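Local atomic coordinates of DegV family protein (Eubacterium eligens, PDB entry 3FDJ), a protein that is of unknown function but, like other DegV family proteins, probably binds a fatty acid or similar lipid between its two alpha/beta domains. Residues Q130-E135 and E140-A145; M122-E127 and D147-K152; V21-P26 and L69-D74; P63-W68 and M95-V100; A11-E16 and G260-Y265. All blocks are in the same frame, centred on the assembly; numbering follows the deposited sequence. Where two conformers were deposited one is given.

Interaction 1 (Q130-E135 and E140-A145); sequences QQMIEE and EEIDGA
Met132, present as selenomethionine, and Ile142 lie alongside each other, pointing opposite ways, between two nearly antiparallel helices whose axes over these turns make an angle of 150° and approach to 10.3 Å. All the contacts across this spacing are apolar. The terminal CE of Met132 reaches Ile142 CG2 at 3.8 Å, while its SE lies 4.0 Å from Ala145 CB, one helical turn further on. The bend at the third torsion (chi3 -81°) lets the selenium and its methyl group serve these two partners separately. Ile142 uses its other branch on Ile133: its CD1 meets Ile133 CG1 at 3.6 Å, the two side chains set roughly perpendicular. A long flexible residue, a branched one and a small one thus fill the space between the helices.

On helix 120-134 the polar bonds run along the helix. Gln130 NE2 donates to Glu134 OE2 at 3.1 Å, approaching from above the carboxylate plane, and Gln131 repeats this i to i+4 bond with Glu135. On helix 139-150, Glu140 and Asp143 instead reach out to Lys109 and Arg111 in salt bridges. Lys137, in the connecting turn, packs on both Met132 and Ile142.

With no hydrogen bond from one segment to the other, the hold between helices 120-134 and 139-150 near the turn of their hairpin depends on shape and on exclusion of water, while the charged groups stay at its outer surfaces.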
# COMPACT_ATOMS: atom_id res chain seq x y z
N GLN A 130 -3.66 14.83 4.93
CA GLN A 130 -3.14 16.09 4.44
C GLN A 130 -4.24 17.11 4.18
O GLN A 130 -4.15 18.26 4.63
CB GLN A 130 -2.34 15.87 3.16
CG GLN A 130 -1.98 17.18 2.45
CD GLN A 130 -1.09 16.96 1.26
OE1 GLN A 130 -0.88 15.82 0.84
NE2 GLN A 130 -0.55 18.04 0.72
N GLN A 131 -5.28 16.69 3.47
CA GLN A 131 -6.42 17.57 3.19
C GLN A 131 -7.05 18.15 4.47
O GLN A 131 -7.35 19.35 4.55
CB GLN A 131 -7.48 16.85 2.37
CG GLN A 131 -8.57 17.78 1.89
CD GLN A 131 -9.61 17.07 1.08
OE1 GLN A 131 -9.30 16.42 0.07
NE2 GLN A 131 -10.87 17.16 1.52
N MSE A 132 -7.25 17.30 5.48
CA MSE A 132 -7.86 17.77 6.73
C MSE A 132 -6.95 18.73 7.49
O MSE A 132 -7.42 19.72 8.06
CB MSE A 132 -8.31 16.59 7.59
CG MSE A 132 -9.49 15.87 6.98
SE MSE A 132 -10.16 14.54 8.28
CE MSE A 132 -9.02 13.34 7.96
N ILE A 133 -5.66 18.44 7.49
CA ILE A 133 -4.68 19.35 8.06
C ILE A 133 -4.72 20.71 7.35
O ILE A 133 -4.71 21.76 8.01
CB ILE A 133 -3.26 18.74 8.03
CG1 ILE A 133 -3.20 17.55 8.98
CG2 ILE A 133 -2.19 19.79 8.40
CD1 ILE A 133 -1.92 16.70 8.84
N GLU A 134 -4.79 20.69 6.02
CA GLU A 134 -4.84 21.93 5.25
C GLU A 134 -6.15 22.70 5.46
O GLU A 134 -6.18 23.92 5.34
CB GLU A 134 -4.64 21.64 3.77
CG GLU A 134 -3.24 21.11 3.49
CD GLU A 134 -3.03 20.73 2.04
OE1 GLU A 134 -4.03 20.47 1.33
OE2 GLU A 134 -1.85 20.69 1.62
N GLU A 135 -7.22 21.98 5.77
CA GLU A 135 -8.51 22.59 6.11
C GLU A 135 -8.51 23.21 7.51
O GLU A 135 -9.48 23.89 7.86
CB GLU A 135 -9.64 21.55 5.98
CG GLU A 135 -10.02 21.22 4.54
CD GLU A 135 -10.84 19.95 4.39
OE1 GLU A 135 -11.05 19.21 5.39
OE2 GLU A 135 -11.28 19.66 3.25
N GLU A 140 -7.42 16.05 17.21
CA GLU A 140 -8.48 15.19 17.72
C GLU A 140 -9.62 15.03 16.71
O GLU A 140 -10.18 13.94 16.58
CB GLU A 140 -9.00 15.72 19.05
CG GLU A 140 -7.97 15.69 20.18
CD GLU A 140 -6.92 16.80 20.12
OE1 GLU A 140 -7.07 17.83 19.37
OE2 GLU A 140 -5.91 16.60 20.85
N GLU A 141 -9.90 16.06 15.94
CA GLU A 141 -10.92 15.97 14.89
C GLU A 141 -10.49 15.00 13.79
O GLU A 141 -11.29 14.19 13.32
CB GLU A 141 -11.22 17.34 14.29
CG GLU A 141 -11.85 18.30 15.29
CD GLU A 141 -12.00 19.75 14.81
OE1 GLU A 141 -11.21 20.22 13.94
OE2 GLU A 141 -12.90 20.44 15.35
N ILE A 142 -9.22 15.11 13.40
CA ILE A 142 -8.67 14.30 12.33
C ILE A 142 -8.59 12.84 12.78
O ILE A 142 -8.98 11.92 12.04
CB ILE A 142 -7.27 14.79 11.90
CG1 ILE A 142 -7.35 16.21 11.36
CG2 ILE A 142 -6.66 13.83 10.88
CD1 ILE A 142 -5.97 16.91 11.22
N ASP A 143 -8.15 12.64 14.02
CA ASP A 143 -7.97 11.31 14.57
C ASP A 143 -9.31 10.54 14.56
O ASP A 143 -9.33 9.38 14.26
CB ASP A 143 -7.40 11.42 15.98
CG ASP A 143 -7.10 10.07 16.63
OD1 ASP A 143 -6.92 9.07 15.92
OD2 ASP A 143 -7.02 10.03 17.88
N GLY A 144 -10.40 11.21 14.89
CA GLY A 144 -11.74 10.59 14.83
C GLY A 144 -12.22 10.34 13.41
O GLY A 144 -12.72 9.27 13.08
N ALA A 145 -12.03 11.33 12.56
CA ALA A 145 -12.67 11.36 11.25
C ALA A 145 -12.03 10.44 10.24
O ALA A 145 -12.71 9.96 9.32
CB ALA A 145 -12.74 12.78 10.72

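Interaction 2 (M122-E127 and D147-K152); sequences MRIILE and DAYMQK
Ile124 meets Tyr149 at the edge of the phenol ring, the ring and the isoleucine standing roughly square to each other. Its CG2 methyl lies near the ring plane, 3.4 Å from Tyr149 OH and 3.8 Å from Tyr149 CE2. Tyr149 CG stands opposite its own backbone N (chi1 175°), which carries the ring out toward helix 120-134. There the hydroxyl takes a hydrogen bond from a water, 2.8 Å from OH, that also donates to Ile124 O; the bond of Tyr149 OH to Glu276 gives it a second partner, on strand 271-276. A phenylalanine here would keep the ring but would probably leave the water and Glu276 without their shared mate.

Beside this pair, Ile125 and Met150 meet at a slant. Ile125 CG1 touches Met150 CG at 3.7 Å, and Ile125 CD1 also approaches the selenium of this selenomethionine at 4.0 Å; the chain bends at its third torsion, which keeps its terminal methyl near the same CD1.

Arg123 NE and Glu127 OE2 form a salt bridge along helix 120-134, with Arg227 and Lys225 further partners of Glu127. Such a helical hairpin, leading from the N-terminal sheet into strand 153-159 of the second sheet, is part of the two-domain DegV fold.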
# COMPACT_ATOMS: atom_id res chain seq x y z
N MSE A 122 -3.11 3.14 1.47
CA MSE A 122 -2.29 3.93 2.41
C MSE A 122 -2.07 5.33 1.85
O MSE A 122 -2.22 6.32 2.57
CB MSE A 122 -0.93 3.26 2.69
CG MSE A 122 -1.05 1.91 3.38
SE MSE A 122 0.67 1.08 3.57
CE MSE A 122 1.50 2.39 4.83
N ARG A 123 -1.78 5.43 0.55
CA ARG A 123 -1.66 6.75 -0.08
C ARG A 123 -2.92 7.60 0.05
O ARG A 123 -2.83 8.78 0.40
CB ARG A 123 -1.22 6.66 -1.55
CG ARG A 123 -1.01 7.99 -2.15
CD ARG A 123 -0.42 7.92 -3.52
NE ARG A 123 -0.26 9.28 -4.01
CZ ARG A 123 0.59 9.65 -4.97
NH1 ARG A 123 1.39 8.76 -5.58
NH2 ARG A 123 0.66 10.93 -5.29
N ILE A 124 -4.08 7.01 -0.23
CA ILE A 124 -5.35 7.72 -0.10
C ILE A 124 -5.58 8.21 1.34
O ILE A 124 -6.05 9.32 1.57
CB ILE A 124 -6.53 6.88 -0.65
CG1 ILE A 124 -6.48 6.89 -2.17
CG2 ILE A 124 -7.88 7.41 -0.17
CD1 ILE A 124 -7.64 6.16 -2.89
N ILE A 125 -5.27 7.37 2.32
CA ILE A 125 -5.37 7.78 3.72
C ILE A 125 -4.46 9.00 4.00
O ILE A 125 -4.89 10.00 4.56
CB ILE A 125 -5.06 6.60 4.66
CG1 ILE A 125 -6.15 5.55 4.52
CG2 ILE A 125 -4.94 7.07 6.12
CD1 ILE A 125 -5.82 4.17 5.13
N LEU A 126 -3.21 8.90 3.58
CA LEU A 126 -2.23 9.98 3.78
C LEU A 126 -2.71 11.28 3.15
O LEU A 126 -2.60 12.34 3.76
CB LEU A 126 -0.87 9.58 3.22
CG LEU A 126 -0.13 8.56 4.05
CD1 LEU A 126 0.95 7.90 3.21
CD2 LEU A 126 0.49 9.23 5.29
N GLU A 127 -3.26 11.18 1.94
CA GLU A 127 -3.76 12.36 1.26
C GLU A 127 -4.97 12.99 1.97
O GLU A 127 -5.16 14.20 1.92
CB GLU A 127 -4.09 12.08 -0.19
CG GLU A 127 -2.85 11.79 -1.06
CD GLU A 127 -3.23 11.57 -2.50
OE1 GLU A 127 -4.24 12.17 -2.94
OE2 GLU A 127 -2.52 10.82 -3.21
N ASP A 147 -10.88 7.41 10.46
CA ASP A 147 -11.44 6.04 10.48
C ASP A 147 -12.79 5.93 9.79
O ASP A 147 -13.08 4.93 9.13
CB ASP A 147 -11.50 5.51 11.89
CG ASP A 147 -10.16 5.54 12.55
OD1 ASP A 147 -9.43 4.52 12.46
OD2 ASP A 147 -9.80 6.61 13.08
N ALA A 148 -13.60 6.97 9.88
CA ALA A 148 -14.86 7.01 9.16
C ALA A 148 -14.64 7.08 7.64
O ALA A 148 -15.31 6.39 6.87
CB ALA A 148 -15.70 8.20 9.64
N TYR A 149 -13.70 7.94 7.24
CA TYR A 149 -13.31 8.11 5.84
C TYR A 149 -12.81 6.79 5.22
O TYR A 149 -13.18 6.44 4.08
CB TYR A 149 -12.24 9.21 5.73
CG TYR A 149 -11.69 9.38 4.34
CD1 TYR A 149 -12.34 10.18 3.41
CD2 TYR A 149 -10.56 8.68 3.93
CE1 TYR A 149 -11.86 10.31 2.10
CE2 TYR A 149 -10.06 8.81 2.64
CZ TYR A 149 -10.70 9.63 1.73
OH TYR A 149 -10.23 9.77 0.44
N MSE A 150 -12.03 6.05 5.99
CA MSE A 150 -11.48 4.76 5.53
C MSE A 150 -12.54 3.71 5.18
O MSE A 150 -12.33 2.85 4.32
CB MSE A 150 -10.52 4.22 6.60
CG MSE A 150 -9.19 4.92 6.58
SE MSE A 150 -8.24 4.64 8.26
CE MSE A 150 -8.10 2.73 8.23
N GLN A 151 -13.68 3.79 5.84
CA GLN A 151 -14.77 2.88 5.54
C GLN A 151 -15.28 3.05 4.12
O GLN A 151 -15.88 2.11 3.57
CB GLN A 151 -15.91 3.06 6.56
CG GLN A 151 -15.49 2.61 7.94
CD GLN A 151 -16.61 2.65 8.96
OE1 GLN A 151 -17.62 3.35 8.81
NE2 GLN A 151 -16.41 1.93 10.04
N LYS A 152 -15.06 4.24 3.53
CA LYS A 152 -15.49 4.57 2.18
C LYS A 152 -14.30 4.52 1.20
O LYS A 152 -14.19 5.36 0.29
CB LYS A 152 -16.14 5.96 2.13
CG LYS A 152 -17.34 6.09 3.03
CD LYS A 152 -17.96 7.49 2.94
CE LYS A 152 -19.31 7.54 3.63
NZ LYS A 152 -20.31 6.58 3.02
O HOH W 1 -7.68 10.94 0.07

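Interaction 3 (V21-P26 and L69-D74); sequences VFKAVP and LEAFGD
Strand 21-25 runs past the last turn of helix 65-72, with Lys23 and Ala71 placing their alpha carbons nearest each other, 6.0 Å apart. Such a short distance suits alanine, whose single methyl points at the strand and is touched by two residues of it. Val25 CG2 presses on Ala71 CB at 3.4 Å, a close fit for two methyl carbons, whereas Lys23 offers CG to the same methyl at 3.8 Å. In an extended strand alternate residues share a face, so Lys23 and Val25 both point toward the helix while Phe22 and Ala24 point away.

Lysine suits the edge of this contact because its aliphatic stem can cover apolar surface while the ammonium group remains outside. With CG opposite the backbone N (chi1 -169°), the stem lies over Ala71, and a bend at the next torsion turns the rest of the chain. Lys23 NZ stops 5.0 Å from Glu70 OE1, so the opposite charges may attract weakly without touching. The helix gives way at Gly73, whose positive phi of 66° costs least in a residue lacking a side chain.

Strand 21-30 pairs in parallel with strand 5-9, from which Arg5 reaches back to hydrogen-bond Ala71 O. Farther round the helix, Phe72 packs on strand 77-82 and on Ala97 of helix 90-102, so helix 65-72 packs on the sheet and against helix 90-102 at once.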
# COMPACT_ATOMS: atom_id res chain seq x y z
N VAL A 21 4.70 17.76 5.82
CA VAL A 21 5.86 17.15 6.43
C VAL A 21 5.56 15.65 6.44
O VAL A 21 4.60 15.21 7.06
CB VAL A 21 6.06 17.61 7.85
CG1 VAL A 21 7.26 16.88 8.49
CG2 VAL A 21 6.26 19.14 7.90
N PHE A 22 6.39 14.87 5.75
CA PHE A 22 6.14 13.45 5.56
C PHE A 22 7.45 12.68 5.54
O PHE A 22 8.42 13.10 4.90
CB PHE A 22 5.41 13.21 4.25
CG PHE A 22 5.28 11.74 3.91
CD1 PHE A 22 4.33 10.96 4.55
CD2 PHE A 22 6.16 11.15 3.02
CE1 PHE A 22 4.24 9.59 4.30
CE2 PHE A 22 6.08 9.78 2.76
CZ PHE A 22 5.11 9.01 3.37
N LYS A 23 7.45 11.53 6.19
CA LYS A 23 8.58 10.63 6.17
C LYS A 23 8.16 9.18 5.99
O LYS A 23 7.31 8.68 6.76
CB LYS A 23 9.34 10.76 7.49
CG LYS A 23 10.64 10.07 7.47
CD LYS A 23 11.65 10.83 6.64
CE LYS A 23 12.87 10.01 6.36
NZ LYS A 23 13.70 9.90 7.59
N ALA A 24 8.75 8.51 5.01
CA ALA A 24 8.56 7.07 4.81
C ALA A 24 9.61 6.28 5.59
O ALA A 24 10.77 6.69 5.67
CB ALA A 24 8.61 6.70 3.31
N VAL A 25 9.19 5.17 6.18
CA VAL A 25 10.05 4.31 6.97
C VAL A 25 10.23 2.96 6.26
O VAL A 25 9.27 2.21 6.09
CB VAL A 25 9.49 4.12 8.38
CG1 VAL A 25 10.51 3.37 9.23
CG2 VAL A 25 9.16 5.51 9.01
N PRO A 26 11.45 2.66 5.83
CA PRO A 26 11.68 1.50 4.97
C PRO A 26 11.51 0.15 5.62
O PRO A 26 12.01 -0.07 6.72
CB PRO A 26 13.15 1.64 4.56
CG PRO A 26 13.66 2.82 5.15
CD PRO A 26 12.67 3.46 6.02
N LEU A 69 11.55 5.85 15.41
CA LEU A 69 11.87 7.00 16.26
C LEU A 69 12.55 8.10 15.48
O LEU A 69 12.23 9.27 15.65
CB LEU A 69 12.72 6.59 17.46
CG LEU A 69 11.98 5.70 18.48
CD1 LEU A 69 12.96 5.26 19.59
CD2 LEU A 69 10.78 6.45 19.10
N GLU A 70 13.48 7.72 14.60
CA GLU A 70 14.15 8.68 13.72
C GLU A 70 13.10 9.42 12.88
O GLU A 70 13.15 10.64 12.75
CB GLU A 70 15.16 7.98 12.82
CG GLU A 70 15.96 8.91 11.94
CD GLU A 70 17.02 8.19 11.10
OE1 GLU A 70 16.71 7.16 10.46
OE2 GLU A 70 18.16 8.69 11.08
N ALA A 71 12.12 8.69 12.37
CA ALA A 71 11.11 9.29 11.49
C ALA A 71 10.15 10.21 12.22
O ALA A 71 9.60 11.13 11.62
CB ALA A 71 10.32 8.20 10.77
N PHE A 72 9.91 9.95 13.50
CA PHE A 72 9.01 10.79 14.28
C PHE A 72 9.67 12.14 14.53
O PHE A 72 9.00 13.14 14.71
CB PHE A 72 8.66 10.16 15.64
CG PHE A 72 7.89 8.85 15.57
CD1 PHE A 72 7.23 8.42 14.43
CD2 PHE A 72 7.79 8.06 16.71
CE1 PHE A 72 6.53 7.22 14.40
CE2 PHE A 72 7.07 6.88 16.70
CZ PHE A 72 6.45 6.45 15.53
N GLY A 73 11.00 12.14 14.59
CA GLY A 73 11.76 13.35 14.83
C GLY A 73 11.48 13.87 16.22
O GLY A 73 11.68 13.16 17.22
N ASP A 74 11.02 15.11 16.30
CA ASP A 74 10.65 15.67 17.59
C ASP A 74 9.33 16.44 17.53
O ASP A 74 9.06 17.35 18.31
CB ASP A 74 11.80 16.50 18.18
CG ASP A 74 11.89 17.86 17.60
OD1 ASP A 74 11.65 18.01 16.38
OD2 ASP A 74 12.19 18.81 18.38

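Interaction 4 (P63-W68 and M95-V100); sequences PGIDAW and MAARAV
Trp68 and Ala97 come together through their beta carbons, Trp68 CB lying only 3.3 Å from Ala97 CB. The same methyl is 3.8 Å from Trp68 CG, near the base of the indole. One turn earlier, Ile65 spreads its two branches over neighbouring alanines: CD1 reaches Ala96 CB at 3.6 Å, and CG2 rests on Ala97, 4.0 Å from its CA. These contacts are wholly apolar, and the residue sizes explain their closeness. Alanines present so little bulk that the alpha carbons of Ile65 and Ala97 approach to 5.1 Å, while the larger isoleucine and tryptophan, both on the other helix, supply the surface that fills the join.

In the next shell the indole is fixed from two directions. CB of Pro63 sits 3.7 Å above one face of the ring, displaced toward its rim, and Trp68 NE1 hydrogen-bonds Ser93, an earlier residue of helix 90-102. The torsion that sets Trp68 CG beside its backbone N (chi1 -72°) sends the ring back along the helix toward Pro63. Gly64 occupies the N-cap position, and Gly64 O accepts Trp68 N at 3.2 Å, giving the first helical turn its usual closure. Pro63, just ahead of the N-cap, has no N-H to satisfy.

Beyond these residues, Val25 of strand 21-30 packs against Pro63, Ala67 and Trp68 from the sheet side of the helix. Arg98 and Met95, pointing away from this contact, meet strand 109-114. Helices 65-72 and 90-102 therefore lie side by side on the N-terminal sheet, their shared seam continuing to Leu69 against Val100.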
# COMPACT_ATOMS: atom_id res chain seq x y z
N PRO A 63 10.07 -2.37 9.98
CA PRO A 63 11.14 -1.48 10.44
C PRO A 63 11.47 -1.66 11.92
O PRO A 63 10.61 -2.04 12.71
CB PRO A 63 10.54 -0.08 10.25
CG PRO A 63 9.39 -0.27 9.30
CD PRO A 63 8.85 -1.62 9.63
N GLY A 64 12.71 -1.38 12.28
CA GLY A 64 13.12 -1.36 13.68
C GLY A 64 12.53 -0.19 14.44
O GLY A 64 12.18 0.85 13.87
N ILE A 65 12.43 -0.36 15.76
CA ILE A 65 11.94 0.74 16.60
C ILE A 65 12.78 2.00 16.39
O ILE A 65 12.22 3.11 16.36
CB ILE A 65 11.84 0.32 18.10
CG1 ILE A 65 10.67 -0.69 18.24
CG2 ILE A 65 11.68 1.58 19.00
CD1 ILE A 65 10.56 -1.52 19.57
N ASP A 66 14.09 1.84 16.22
CA ASP A 66 14.99 2.98 15.99
C ASP A 66 14.65 3.78 14.72
O ASP A 66 14.70 5.01 14.72
CB ASP A 66 16.46 2.54 15.94
CG ASP A 66 17.03 2.22 17.32
OD1 ASP A 66 16.55 2.76 18.33
OD2 ASP A 66 17.98 1.41 17.39
N ALA A 67 14.29 3.07 13.65
CA ALA A 67 13.89 3.73 12.39
C ALA A 67 12.61 4.53 12.54
O ALA A 67 12.48 5.64 12.00
CB ALA A 67 13.73 2.68 11.27
N TRP A 68 11.64 3.98 13.27
CA TRP A 68 10.42 4.73 13.56
C TRP A 68 10.75 5.98 14.36
O TRP A 68 10.27 7.06 14.04
CB TRP A 68 9.42 3.90 14.33
CG TRP A 68 8.73 2.82 13.57
CD1 TRP A 68 8.86 1.46 13.78
CD2 TRP A 68 7.76 2.97 12.54
NE1 TRP A 68 8.04 0.77 12.92
CE2 TRP A 68 7.35 1.67 12.15
CE3 TRP A 68 7.20 4.07 11.89
CZ2 TRP A 68 6.42 1.45 11.13
CZ3 TRP A 68 6.28 3.84 10.89
CH2 TRP A 68 5.89 2.55 10.54
N MSE A 95 3.51 0.74 17.02
CA MSE A 95 2.95 0.91 18.38
C MSE A 95 4.04 0.83 19.44
O MSE A 95 4.01 1.59 20.42
CB MSE A 95 1.86 -0.12 18.66
CG MSE A 95 0.61 0.06 17.85
SE MSE A 95 -0.35 1.64 18.44
CE MSE A 95 -0.97 1.09 20.19
N ALA A 96 5.01 -0.06 19.26
CA ALA A 96 6.13 -0.15 20.18
C ALA A 96 6.97 1.13 20.18
O ALA A 96 7.39 1.64 21.23
CB ALA A 96 7.00 -1.40 19.83
N ALA A 97 7.21 1.67 18.99
CA ALA A 97 7.95 2.93 18.86
C ALA A 97 7.16 4.11 19.46
O ALA A 97 7.75 4.98 20.10
CB ALA A 97 8.29 3.18 17.37
N ARG A 98 5.85 4.13 19.27
CA ARG A 98 4.99 5.16 19.86
C ARG A 98 5.12 5.15 21.38
O ARG A 98 5.18 6.20 22.01
CB ARG A 98 3.52 4.94 19.47
CG ARG A 98 2.53 5.83 20.16
CD ARG A 98 1.13 5.58 19.68
NE ARG A 98 0.17 6.34 20.47
CZ ARG A 98 -0.39 5.95 21.60
NH1 ARG A 98 -0.10 4.78 22.17
NH2 ARG A 98 -1.25 6.77 22.20
N ALA A 99 5.17 3.95 21.94
CA ALA A 99 5.28 3.78 23.39
C ALA A 99 6.53 4.46 23.93
O ALA A 99 6.49 5.14 24.97
CB ALA A 99 5.28 2.28 23.73
N VAL A 100 7.66 4.21 23.27
CA VAL A 100 8.91 4.83 23.65
C VAL A 100 8.84 6.34 23.42
O VAL A 100 9.27 7.14 24.28
CB VAL A 100 10.08 4.21 22.85
CG1 VAL A 100 11.38 5.02 23.08
CG2 VAL A 100 10.26 2.70 23.24

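Interaction 5 (A11-E16 and G260-Y265); sequences ACDIKE and GLCSYY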
# COMPACT_ATOMS: atom_id res chain seq x y z
N ALA A 11 5.58 0.60 2.39
CA ALA A 11 4.50 -0.02 1.60
C ALA A 11 3.55 1.02 0.99
O ALA A 11 2.75 0.66 0.13
CB ALA A 11 3.72 -1.02 2.42
N CYS A 12 3.64 2.28 1.41
CA CYS A 12 2.84 3.35 0.81
C CYS A 12 3.35 3.78 -0.58
O CYS A 12 2.67 4.53 -1.27
CB CYS A 12 2.76 4.56 1.74
SG CYS A 12 4.26 5.49 1.84
N ASP A 13 4.54 3.31 -0.95
CA ASP A 13 5.16 3.52 -2.28
C ASP A 13 5.68 4.95 -2.54
O ASP A 13 6.28 5.19 -3.59
CB ASP A 13 4.22 3.14 -3.46
CG ASP A 13 3.65 1.71 -3.36
OD1 ASP A 13 4.45 0.76 -3.22
OD2 ASP A 13 2.39 1.56 -3.47
N ILE A 14 5.49 5.88 -1.60
CA ILE A 14 5.85 7.29 -1.83
C ILE A 14 6.88 7.74 -0.80
O ILE A 14 7.01 7.13 0.27
CB ILE A 14 4.63 8.24 -1.86
CG1 ILE A 14 3.85 8.22 -0.55
CG2 ILE A 14 3.71 7.83 -3.00
CD1 ILE A 14 2.88 9.38 -0.36
N LYS A 15 7.60 8.78 -1.18
CA LYS A 15 8.67 9.36 -0.36
C LYS A 15 8.40 10.81 0.04
O LYS A 15 9.08 11.32 0.93
CB LYS A 15 10.01 9.26 -1.08
CG LYS A 15 10.80 7.99 -0.81
CD LYS A 15 10.43 6.85 -1.73
CE LYS A 15 11.34 5.63 -1.49
NZ LYS A 15 10.73 4.38 -2.01
N GLU A 16 7.44 11.46 -0.62
CA GLU A 16 7.07 12.83 -0.33
C GLU A 16 5.57 13.05 -0.51
O GLU A 16 4.89 12.29 -1.21
CB GLU A 16 7.83 13.81 -1.25
CG GLU A 16 7.42 13.70 -2.73
CD GLU A 16 8.07 14.76 -3.63
OE1 GLU A 16 8.50 15.82 -3.12
OE2 GLU A 16 8.15 14.50 -4.87
N GLY A 260 9.60 -0.73 -3.23
CA GLY A 260 10.28 -2.02 -3.09
C GLY A 260 9.40 -3.13 -2.50
O GLY A 260 9.34 -4.22 -3.03
N LEU A 261 8.74 -2.83 -1.39
CA LEU A 261 7.93 -3.82 -0.68
C LEU A 261 6.77 -4.27 -1.54
O LEU A 261 6.53 -5.46 -1.72
CB LEU A 261 7.41 -3.21 0.63
CG LEU A 261 6.70 -4.13 1.62
CD1 LEU A 261 5.28 -4.46 1.18
CD2 LEU A 261 7.54 -5.41 1.86
N CYS A 262 6.02 -3.31 -2.08
CA CYS A 262 4.91 -3.66 -2.95
C CYS A 262 5.39 -4.36 -4.23
O CYS A 262 4.72 -5.26 -4.71
CB CYS A 262 4.01 -2.47 -3.26
SG CYS A 262 2.99 -1.97 -1.79
N SER A 263 6.56 -3.99 -4.75
CA SER A 263 7.12 -4.66 -5.94
C SER A 263 7.46 -6.12 -5.63
O SER A 263 7.20 -6.99 -6.44
CB SER A 263 8.33 -3.92 -6.50
OG SER A 263 7.96 -2.63 -7.01
N TYR A 264 7.97 -6.37 -4.43
CA TYR A 264 8.30 -7.74 -4.01
C TYR A 264 7.04 -8.63 -3.96
O TYR A 264 7.05 -9.72 -4.50
CB TYR A 264 9.05 -7.74 -2.66
CG TYR A 264 9.29 -9.11 -2.11
CD1 TYR A 264 10.33 -9.89 -2.61
CD2 TYR A 264 8.48 -9.66 -1.13
CE1 TYR A 264 10.55 -11.17 -2.16
CE2 TYR A 264 8.71 -10.97 -0.64
CZ TYR A 264 9.75 -11.71 -1.16
OH TYR A 264 10.01 -12.99 -0.74
N TYR A 265 5.98 -8.14 -3.31
CA TYR A 265 4.79 -8.95 -3.07
C TYR A 265 3.79 -8.95 -4.22
O TYR A 265 3.11 -9.97 -4.44
CB TYR A 265 4.12 -8.54 -1.75
CG TYR A 265 4.79 -9.15 -0.54
CD1 TYR A 265 4.84 -10.54 -0.37
CD2 TYR A 265 5.39 -8.34 0.45
CE1 TYR A 265 5.46 -11.11 0.74
CE2 TYR A 265 5.99 -8.91 1.56
CZ TYR A 265 6.01 -10.28 1.71
OH TYR A 265 6.64 -10.86 2.79
O HOH W 2 6.36 -0.42 -1.64
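Asp13 and Cys262 turn toward each other through similar first torsions: CG of Asp13 (chi1 -53°) and SG of Cys262 (chi1 -72°) each stand beside their own backbone N. The meeting joins the two domains of the DegV fold, bringing the loop after strand 5-9 of the first to the N-terminal turn of helix 260-266 in the second. Asp13 OD1 comes within 3.3 Å of Cys262 CB and 3.4 Å of Cys262 SG. Cysteine is compact enough to let the carboxylate this near the helix.

Asp13 OD1 also takes a hydrogen bond from the backbone N-H of Gly259, just ahead of the helix, and a water lies 2.7 Å from OD1, within hydrogen-bonding distance. That water accepts the N-H of Cys262. An acidic side chain is well placed at a helix N terminus, where N-H groups not used within the helix, and the helix dipole, would probably stabilise its negative charge. An alanine here would probably leave the Gly259 N-H without its acceptor and the water without one of its partners. Asp38 contributes in a like way, its two carboxylate oxygens receiving the N-H groups of Gly260 and Leu261.

Ala11, in a short 3-10 turn, packs its methyl on Leu261 CD1 at 4.0 Å. A hexaethylene glycol molecule, probably from the crystallisation liquor, lies close to Leu261, consistent with a pocket at this interface like the lipid site of relatives. The same Leu261 CD1 also lies at the edge of the Tyr265 ring. The sulfur of Cys262, meanwhile, ends 3.3 Å from Ala11 O.

From the N terminus, residues 11-16 open the longest loop, closed only when interaction 5 brings in 260-265; the other four contacts nest within it. Residues 21-26 open interaction 3 and 63-68 open interaction 4; the former closes at 69-74, the latter at 95-100, so the two cross, sharing helix 65-72 and touching through Val25 and Trp68. After both have closed, 122-127 begins interaction 2; interaction 1 opens and closes inside it, and 147-152 completes the helical hairpin. Leu126 packs on Phe22, and Met122 on Ala11 and Cys12, joining hairpin, first sheet and interdomain loop.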